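Local coordinates for uncharacterized protein (Desulfotomaculum acetoxidans, PDB 3U4Y) that is of unknown function but folds as a seven-bladed beta-propeller related to the lactonase family, at residues A[259-272]-A[289-303]. Residues are numbered along the deposited sequence; the frame is centred on the assembly and turned at random.
Sequences KSFGHGLLIDPRPL and ISANISRELKVFTIS
Leu265 packs through CD1 between three side chains of 289-303. Leu265 CD1 lies 3.7 Å from Ala291 CB and also meets Ile289 CG2 and Lys298 CB. Leu265 CG sits beside the backbone N (chi1 -68°), which turns CD1 to these partners. Next to it, the ring of Phe300 packs against His263. Phe300 CZ is 3.8 Å from His263 CB, and His263 O lies at the ring edge, near its plane. Phe261, on strand 254-262, brings CE1 to Phe300 CD1, with the two ring planes inclined at 39°. With an alanine in place of Phe300, Phe261 and His263 would probably lose the ring they share, and a gap would open between the blades. The protein is a beta-propeller, and this contact joins neighbouring blades. Strand 254-262 is the outermost strand of one four-stranded blade. Strands 286-291 and 296-301 are the middle strands of the next. The chain leaving strand 254-262 passes along these strands, and Leu266 to Asp268 lie against the turn at 292-295. His263 NE2 bonds to Thr239 O in its own blade, while ND1 accepts from Leu265 N and braces the start of the connection. At the polar edge, Leu266 grips the turn. Leu266 O accepts from Ser294 N at 2.9 Å and from Ile293 N at 3.2 Å, both from the same face of the carbonyl plane. Leu266 N donates to Ser294 OG at 3.3 Å, nearly straight at 160°.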
ATOM      1  N   LYS A 259     -16.653  10.663  10.757  1.00 35.41           N
ATOM      2  CA  LYS A 259     -17.417   9.543  11.280  1.00 38.82           C
ATOM      3  C   LYS A 259     -16.717   8.215  11.052  1.00 41.43           C
ATOM      4  O   LYS A 259     -15.692   8.134  10.378  1.00 39.74           O
ATOM      5  CB  LYS A 259     -18.784   9.490  10.621  1.00 37.79           C
ATOM      6  CG  LYS A 259     -18.707   9.239   9.142  1.00 43.37           C
ATOM      7  CD  LYS A 259     -19.917   8.450   8.691  1.00 58.82           C
ATOM      8  CE  LYS A 259     -19.999   8.383   7.184  1.00 69.50           C
ATOM      9  NZ  LYS A 259     -20.027   9.750   6.588  1.00 79.71           N
ATOM     10  N   SER A 260     -17.301   7.172  11.619  1.00 42.36           N
ATOM     11  CA  SER A 260     -16.778   5.825  11.490  1.00 32.24           C
ATOM     12  C   SER A 260     -17.916   4.882  11.226  1.00 28.59           C
ATOM     13  O   SER A 260     -19.071   5.207  11.477  1.00 39.17           O
ATOM     14  CB  SER A 260     -16.072   5.408  12.767  1.00 37.15           C
ATOM     15  OG  SER A 260     -16.567   6.141  13.873  1.00 52.74           O
ATOM     16  N   PHE A 261     -17.600   3.723  10.678  1.00 24.96           N
ATOM     17  CA  PHE A 261     -18.598   2.676  10.528  1.00 28.75           C
ATOM     18  C   PHE A 261     -17.874   1.358  10.639  1.00 30.85           C
ATOM     19  O   PHE A 261     -16.697   1.269  10.301  1.00 38.88           O
ATOM     20  CB  PHE A 261     -19.416   2.807   9.229  1.00 25.96           C
ATOM     21  CG  PHE A 261     -18.601   2.741   7.960  1.00 40.11           C
ATOM     22  CD1 PHE A 261     -18.267   1.518   7.392  1.00 48.53           C
ATOM     23  CD2 PHE A 261     -18.209   3.901   7.307  1.00 40.77           C
ATOM     24  CE1 PHE A 261     -17.529   1.455   6.212  1.00 47.81           C
ATOM     25  CE2 PHE A 261     -17.473   3.848   6.132  1.00 44.20           C
ATOM     26  CZ  PHE A 261     -17.132   2.619   5.584  1.00 48.09           C
ATOM     27  N   GLY A 262     -18.554   0.351  11.166  1.00 26.18           N
ATOM     28  CA  GLY A 262     -17.910  -0.922  11.409  1.00 28.06           C
ATOM     29  C   GLY A 262     -18.011  -1.854  10.220  1.00 33.80           C
ATOM     30  O   GLY A 262     -19.086  -2.047   9.651  1.00 35.11           O
ATOM     31  N   HIS A 263     -16.891  -2.451   9.845  1.00 31.30           N
ATOM     32  CA  HIS A 263     -16.915  -3.369   8.723  1.00 37.99           C
ATOM     33  C   HIS A 263     -17.419  -4.772   9.089  1.00 42.86           C
ATOM     34  O   HIS A 263     -17.816  -5.547   8.218  1.00 36.38           O
ATOM     35  CB  HIS A 263     -15.553  -3.427   8.049  1.00 36.63           C
ATOM     36  CG  HIS A 263     -14.403  -3.476   9.000  1.00 34.58           C
ATOM     37  ND1 HIS A 263     -14.338  -4.371  10.044  1.00 38.31           N
ATOM     38  CD2 HIS A 263     -13.257  -2.753   9.050  1.00 33.07           C
ATOM     39  CE1 HIS A 263     -13.206  -4.192  10.703  1.00 37.84           C
ATOM     40  NE2 HIS A 263     -12.530  -3.218  10.118  1.00 28.87           N
ATOM     41  N   GLY A 264     -17.427  -5.087  10.378  1.00 49.21           N
ATOM     42  CA  GLY A 264     -17.857  -6.401  10.815  1.00 50.23           C
ATOM     43  C   GLY A 264     -17.065  -7.487  10.117  1.00 51.92           C
ATOM     44  O   GLY A 264     -17.627  -8.451   9.620  1.00 56.68           O
ATOM     45  N   LEU A 265     -15.750  -7.307  10.064  1.00 47.25           N
ATOM     46  CA  LEU A 265     -14.848  -8.289   9.486  1.00 42.16           C
ATOM     47  C   LEU A 265     -13.749  -8.626  10.478  1.00 47.25           C
ATOM     48  O   LEU A 265     -13.407  -7.812  11.349  1.00 47.32           O
ATOM     49  CB  LEU A 265     -14.185  -7.747   8.223  1.00 33.55           C
ATOM     50  CG  LEU A 265     -15.047  -7.519   6.998  1.00 35.61           C
ATOM     51  CD1 LEU A 265     -14.200  -6.975   5.841  1.00 31.07           C
ATOM     52  CD2 LEU A 265     -15.745  -8.820   6.632  1.00 39.09           C
ATOM     53  N   LEU A 266     -13.186  -9.821  10.331  1.00 40.19           N
ATOM     54  CA  LEU A 266     -12.015 -10.199  11.093  1.00 43.12           C
ATOM     55  C   LEU A 266     -10.791  -9.914  10.238  1.00 49.32           C
ATOM     56  O   LEU A 266     -10.675 -10.420   9.123  1.00 48.52           O
ATOM     57  CB  LEU A 266     -12.086 -11.672  11.471  1.00 38.40           C
ATOM     58  CG  LEU A 266     -13.354 -12.029  12.249  1.00 35.72           C
ATOM     59  CD1 LEU A 266     -13.449 -13.520  12.456  1.00 35.18           C
ATOM     60  CD2 LEU A 266     -13.399 -11.307  13.580  1.00 22.66           C
ATOM     61  N   ILE A 267      -9.897  -9.076  10.750  1.00 41.10           N
ATOM     62  CA  ILE A 267      -8.699  -8.705  10.013  1.00 35.85           C
ATOM     63  C   ILE A 267      -7.564  -8.494  11.015  1.00 33.43           C
ATOM     64  O   ILE A 267      -7.843  -8.272  12.194  1.00 36.83           O
ATOM     65  CB  ILE A 267      -8.961  -7.460   9.104  1.00 44.35           C
ATOM     66  CG1 ILE A 267      -7.745  -6.544   9.030  1.00 40.73           C
ATOM     67  CG2 ILE A 267     -10.155  -6.653   9.590  1.00 38.77           C
ATOM     68  CD1 ILE A 267      -7.930  -5.429   8.066  1.00 36.19           C
ATOM     69  N   ASP A 268      -6.308  -8.615  10.563  1.00 24.34           N
ATOM     70  CA  ASP A 268      -5.131  -8.403  11.414  1.00 25.38           C
ATOM     71  C   ASP A 268      -3.887  -7.959  10.628  1.00 30.91           C
ATOM     72  O   ASP A 268      -3.083  -8.788  10.230  1.00 42.57           O
ATOM     73  CB  ASP A 268      -4.803  -9.685  12.197  1.00 40.10           C
ATOM     74  CG  ASP A 268      -3.677  -9.494  13.233  1.00 59.36           C
ATOM     75  OD1 ASP A 268      -2.734  -8.694  13.006  1.00 68.15           O
ATOM     76  OD2 ASP A 268      -3.740 -10.164  14.288  1.00 58.35           O
ATOM     77  N   PRO A 269      -3.699  -6.643  10.436  1.00 27.90           N
ATOM     78  CA  PRO A 269      -2.612  -6.123   9.590  1.00 32.58           C
ATOM     79  C   PRO A 269      -1.228  -6.757   9.764  1.00 36.14           C
ATOM     80  O   PRO A 269      -0.501  -6.929   8.788  1.00 32.59           O
ATOM     81  CB  PRO A 269      -2.548  -4.626   9.972  1.00 27.31           C
ATOM     82  CG  PRO A 269      -3.560  -4.422  11.067  1.00 27.21           C
ATOM     83  CD  PRO A 269      -4.536  -5.554  10.954  1.00 31.26           C
ATOM     84  N   ARG A 270      -0.868  -7.084  10.996  1.00 40.38           N
ATOM     85  CA  ARG A 270       0.534  -7.272  11.350  1.00 32.25           C
ATOM     86  C   ARG A 270       1.348  -8.152  10.395  1.00 30.75           C
ATOM     87  O   ARG A 270       2.422  -7.750   9.929  1.00 19.44           O
ATOM     88  CB  ARG A 270       0.646  -7.755  12.794  1.00 21.86           C
ATOM     89  CG  ARG A 270       0.378  -6.678  13.786  1.00 19.77           C
ATOM     90  CD  ARG A 270       0.345  -7.230  15.168  1.00 46.07           C
ATOM     91  NE  ARG A 270      -1.020  -7.434  15.625  1.00 64.34           N
ATOM     92  CZ  ARG A 270      -1.385  -8.428  16.426  1.00 73.32           C
ATOM     93  NH1 ARG A 270      -0.478  -9.317  16.836  1.00 53.20           N
ATOM     94  NH2 ARG A 270      -2.656  -8.539  16.805  1.00 82.33           N
ATOM     95  N   PRO A 271       0.841  -9.359  10.105  1.00 37.29           N
ATOM     96  CA  PRO A 271       1.516 -10.358   9.269  1.00 35.16           C
ATOM     97  C   PRO A 271       1.554 -10.069   7.761  1.00 35.72           C
ATOM     98  O   PRO A 271       1.917 -10.955   6.995  1.00 48.60           O
ATOM     99  CB  PRO A 271       0.702 -11.614   9.536  1.00 12.98           C
ATOM    100  CG  PRO A 271      -0.607 -11.152   9.973  1.00 12.92           C
ATOM    101  CD  PRO A 271      -0.369  -9.912  10.735  1.00 36.90           C
ATOM    102  N   LEU A 272       1.182  -8.862   7.345  1.00 30.07           N
ATOM    103  CA  LEU A 272       1.267  -8.460   5.943  1.00 28.68           C
ATOM    104  C   LEU A 272       2.138  -7.207   5.748  1.00 32.26           C
ATOM    105  O   LEU A 272       1.995  -6.488   4.771  1.00 37.60           O
ATOM    106  CB  LEU A 272      -0.133  -8.254   5.376  1.00 11.67           C
ATOM    107  CG  LEU A 272      -1.030  -9.479   5.462  1.00 12.27           C
ATOM    108  CD1 LEU A 272      -2.401  -9.155   4.968  1.00 20.51           C
ATOM    109  CD2 LEU A 272      -0.449 -10.567   4.613  1.00 35.29           C
ATOM    110  N   ILE A 289     -12.415  -3.780   0.899  1.00 35.34           N
ATOM    111  CA  ILE A 289     -11.601  -4.224   2.039  1.00 31.53           C
ATOM    112  C   ILE A 289     -11.183  -5.689   1.904  1.00 29.49           C
ATOM    113  O   ILE A 289     -12.025  -6.559   1.633  1.00 26.67           O
ATOM    114  CB  ILE A 289     -12.339  -4.083   3.401  1.00 29.35           C
ATOM    115  CG1 ILE A 289     -12.907  -2.679   3.603  1.00 39.09           C
ATOM    116  CG2 ILE A 289     -11.417  -4.402   4.523  1.00 20.88           C
ATOM    117  CD1 ILE A 289     -13.554  -2.473   4.959  1.00 21.82           C
ATOM    118  N   SER A 290      -9.887  -5.947   2.103  1.00 31.07           N
ATOM    119  CA  SER A 290      -9.329  -7.302   2.074  1.00 33.39           C
ATOM    120  C   SER A 290      -9.068  -7.850   3.482  1.00 41.25           C
ATOM    121  O   SER A 290      -7.987  -7.659   4.046  1.00 51.34           O
ATOM    122  CB  SER A 290      -8.050  -7.347   1.236  1.00 35.26           C
ATOM    123  OG  SER A 290      -7.213  -8.423   1.627  1.00 48.13           O
ATOM    124  N   ALA A 291     -10.069  -8.548   4.021  1.00 34.57           N
ATOM    125  CA  ALA A 291     -10.051  -9.105   5.370  1.00 32.81           C
ATOM    126  C   ALA A 291      -9.116 -10.306   5.540  1.00 37.58           C
ATOM    127  O   ALA A 291      -9.515 -11.455   5.364  1.00 37.28           O
ATOM    128  CB  ALA A 291     -11.465  -9.467   5.802  1.00 38.32           C
ATOM    129  N   ASN A 292      -7.865 -10.006   5.861  1.00 45.47           N
ATOM    130  CA  ASN A 292      -6.889 -10.947   6.407  1.00 38.12           C
ATOM    131  C   ASN A 292      -7.410 -12.275   6.960  1.00 34.58           C
ATOM    132  O   ASN A 292      -6.977 -13.339   6.535  1.00 37.89           O
ATOM    133  CB  ASN A 292      -6.139 -10.238   7.537  1.00 38.14           C
ATOM    134  CG  ASN A 292      -4.671 -10.486   7.489  1.00 55.18           C
ATOM    135  OD1 ASN A 292      -4.171 -11.090   6.546  1.00 68.62           O
ATOM    136  ND2 ASN A 292      -3.956 -10.015   8.499  1.00 62.96           N
ATOM    137  N   ILE A 293      -8.316 -12.201   7.934  1.00 35.47           N
ATOM    138  CA  ILE A 293      -8.674 -13.349   8.769  1.00 38.28           C
ATOM    139  C   ILE A 293     -10.083 -13.885   8.514  1.00 39.90           C
ATOM    140  O   ILE A 293     -10.368 -15.047   8.777  1.00 41.22           O
ATOM    141  CB  ILE A 293      -8.496 -13.020  10.281  1.00 28.83           C
ATOM    142  CG1 ILE A 293      -7.018 -12.901  10.631  1.00 27.82           C
ATOM    143  CG2 ILE A 293      -9.142 -14.070  11.156  1.00 24.65           C
ATOM    144  CD1 ILE A 293      -6.692 -13.299  12.054  1.00 58.92           C
ATOM    145  N   SER A 294     -10.972 -13.036   8.017  1.00 42.12           N
ATOM    146  CA  SER A 294     -12.288 -13.501   7.601  1.00 33.64           C
ATOM    147  C   SER A 294     -12.140 -14.078   6.205  1.00 33.38           C
ATOM    148  O   SER A 294     -12.990 -14.853   5.742  1.00 33.64           O
ATOM    149  CB  SER A 294     -13.315 -12.360   7.621  1.00 26.39           C
ATOM    150  OG  SER A 294     -14.190 -12.475   8.739  1.00 29.86           O
ATOM    151  N   ARG A 295     -11.043 -13.697   5.548  1.00 33.62           N
ATOM    152  CA  ARG A 295     -10.714 -14.192   4.216  1.00 32.36           C
ATOM    153  C   ARG A 295     -11.847 -13.846   3.257  1.00 39.78           C
ATOM    154  O   ARG A 295     -12.354 -14.710   2.537  1.00 38.73           O
ATOM    155  CB  ARG A 295     -10.491 -15.702   4.251  1.00 26.50           C
ATOM    156  CG  ARG A 295      -9.339 -16.151   5.149  1.00 30.00           C
ATOM    157  CD  ARG A 295      -8.070 -16.452   4.370  1.00 41.30           C
ATOM    158  NE  ARG A 295      -6.908 -16.558   5.247  1.00 58.55           N
ATOM    159  CZ  ARG A 295      -6.383 -17.701   5.675  1.00 66.38           C
ATOM    160  NH1 ARG A 295      -6.907 -18.854   5.293  1.00 69.29           N
ATOM    161  NH2 ARG A 295      -5.326 -17.689   6.480  1.00 70.31           N
ATOM    162  N   GLU A 296     -12.250 -12.575   3.279  1.00 38.09           N
ATOM    163  CA  GLU A 296     -13.366 -12.088   2.479  1.00 33.04           C
ATOM    164  C   GLU A 296     -12.961 -10.793   1.796  1.00 27.92           C
ATOM    165  O   GLU A 296     -12.158 -10.042   2.323  1.00 25.21           O
ATOM    166  CB  GLU A 296     -14.609 -11.878   3.359  1.00 38.44           C
ATOM    167  CG  GLU A 296     -15.884 -11.517   2.603  1.00 62.50           C
ATOM    168  CD  GLU A 296     -17.166 -11.812   3.384  1.00 82.92           C
ATOM    169  OE1 GLU A 296     -18.198 -11.134   3.139  1.00 85.91           O
ATOM    170  OE2 GLU A 296     -17.146 -12.733   4.233  1.00 93.22           O
ATOM    171  N   LEU A 297     -13.478 -10.552   0.599  1.00 38.21           N
ATOM    172  CA  LEU A 297     -13.347  -9.237  -0.018  1.00 39.40           C
ATOM    173  C   LEU A 297     -14.696  -8.538   0.039  1.00 41.08           C
ATOM    174  O   LEU A 297     -15.567  -8.814  -0.777  1.00 41.51           O
ATOM    175  CB  LEU A 297     -12.872  -9.358  -1.462  1.00 28.16           C
ATOM    176  CG  LEU A 297     -12.608  -8.037  -2.193  1.00 27.76           C
ATOM    177  CD1 LEU A 297     -11.797  -7.084  -1.341  1.00 29.45           C
ATOM    178  CD2 LEU A 297     -11.898  -8.273  -3.504  1.00 28.28           C
ATOM    179  N   LYS A 298     -14.882  -7.650   1.011  1.00 36.35           N
ATOM    180  CA  LYS A 298     -16.177  -6.996   1.169  1.00 44.21           C
ATOM    181  C   LYS A 298     -16.148  -5.602   0.544  1.00 44.04           C
ATOM    182  O   LYS A 298     -15.109  -4.946   0.516  1.00 46.62           O
ATOM    183  CB  LYS A 298     -16.562  -6.918   2.649  1.00 51.28           C
ATOM    184  CG  LYS A 298     -18.038  -7.160   2.918  1.00 58.50           C
ATOM    185  CD  LYS A 298     -18.399  -6.891   4.376  1.00 62.33           C
ATOM    186  CE  LYS A 298     -19.887  -7.133   4.629  1.00 67.85           C
ATOM    187  NZ  LYS A 298     -20.404  -6.500   5.883  1.00 65.43           N
ATOM    188  N   VAL A 299     -17.284  -5.154   0.026  1.00 37.34           N
ATOM    189  CA  VAL A 299     -17.354  -3.836  -0.584  1.00 27.24           C
ATOM    190  C   VAL A 299     -18.415  -2.983   0.092  1.00 34.15           C
ATOM    191  O   VAL A 299     -19.543  -3.428   0.333  1.00 26.52           O
ATOM    192  CB  VAL A 299     -17.615  -3.926  -2.074  1.00 26.34           C
ATOM    193  CG1 VAL A 299     -17.426  -2.584  -2.718  1.00 31.09           C
ATOM    194  CG2 VAL A 299     -16.653  -4.915  -2.681  1.00 49.10           C
ATOM    195  N   PHE A 300     -18.021  -1.761   0.425  1.00 34.04           N
ATOM    196  CA  PHE A 300     -18.898  -0.837   1.096  1.00 34.68           C
ATOM    197  C   PHE A 300     -18.963   0.408   0.270  1.00 39.16           C
ATOM    198  O   PHE A 300     -18.098   0.660  -0.565  1.00 38.79           O
ATOM    199  CB  PHE A 300     -18.321  -0.448   2.445  1.00 32.80           C
ATOM    200  CG  PHE A 300     -18.228  -1.573   3.414  1.00 38.65           C
ATOM    201  CD1 PHE A 300     -19.183  -1.730   4.404  1.00 39.07           C
ATOM    202  CD2 PHE A 300     -17.175  -2.474   3.351  1.00 43.29           C
ATOM    203  CE1 PHE A 300     -19.096  -2.767   5.318  1.00 37.23           C
ATOM    204  CE2 PHE A 300     -17.079  -3.517   4.257  1.00 41.46           C
ATOM    205  CZ  PHE A 300     -18.045  -3.663   5.244  1.00 40.11           C
ATOM    206  N   THR A 301     -19.983   1.208   0.528  1.00 42.55           N
ATOM    207  CA  THR A 301     -19.995   2.574   0.040  1.00 42.85           C
ATOM    208  C   THR A 301     -19.300   3.403   1.108  1.00 41.47           C
ATOM    209  O   THR A 301     -19.256   3.008   2.279  1.00 34.58           O
ATOM    210  CB  THR A 301     -21.426   3.069  -0.169  1.00 38.93           C
ATOM    211  OG1 THR A 301     -22.157   2.932   1.054  1.00 41.48           O
ATOM    212  CG2 THR A 301     -22.107   2.226  -1.205  1.00 31.86           C
ATOM    213  N   ILE A 302     -18.743   4.536   0.709  1.00 39.37           N
ATOM    214  CA  ILE A 302     -18.039   5.396   1.647  1.00 35.41           C
ATOM    215  C   ILE A 302     -18.952   5.927   2.752  1.00 49.27           C
ATOM    216  O   ILE A 302     -18.482   6.543   3.709  1.00 57.82           O
ATOM    217  CB  ILE A 302     -17.394   6.575   0.930  1.00 33.21           C
ATOM    218  CG1 ILE A 302     -18.459   7.386   0.180  1.00 36.56           C
ATOM    219  CG2 ILE A 302     -16.350   6.089  -0.033  1.00 33.95           C
ATOM    220  CD1 ILE A 302     -17.878   8.444  -0.726  1.00 34.36           C
ATOM    221  N   SER A 303     -20.256   5.701   2.626  1.00 48.96           N
ATOM    222  CA  SER A 303     -21.181   6.095   3.683  1.00 46.38           C
ATOM    223  C   SER A 303     -21.360   4.978   4.704  1.00 55.28           C
ATOM    224  O   SER A 303     -21.993   5.172   5.736  1.00 65.38           O
ATOM    225  CB  SER A 303     -22.531   6.505   3.109  1.00 48.68           C
ATOM    226  OG  SER A 303     -23.002   5.549   2.171  1.00 65.34           O
TER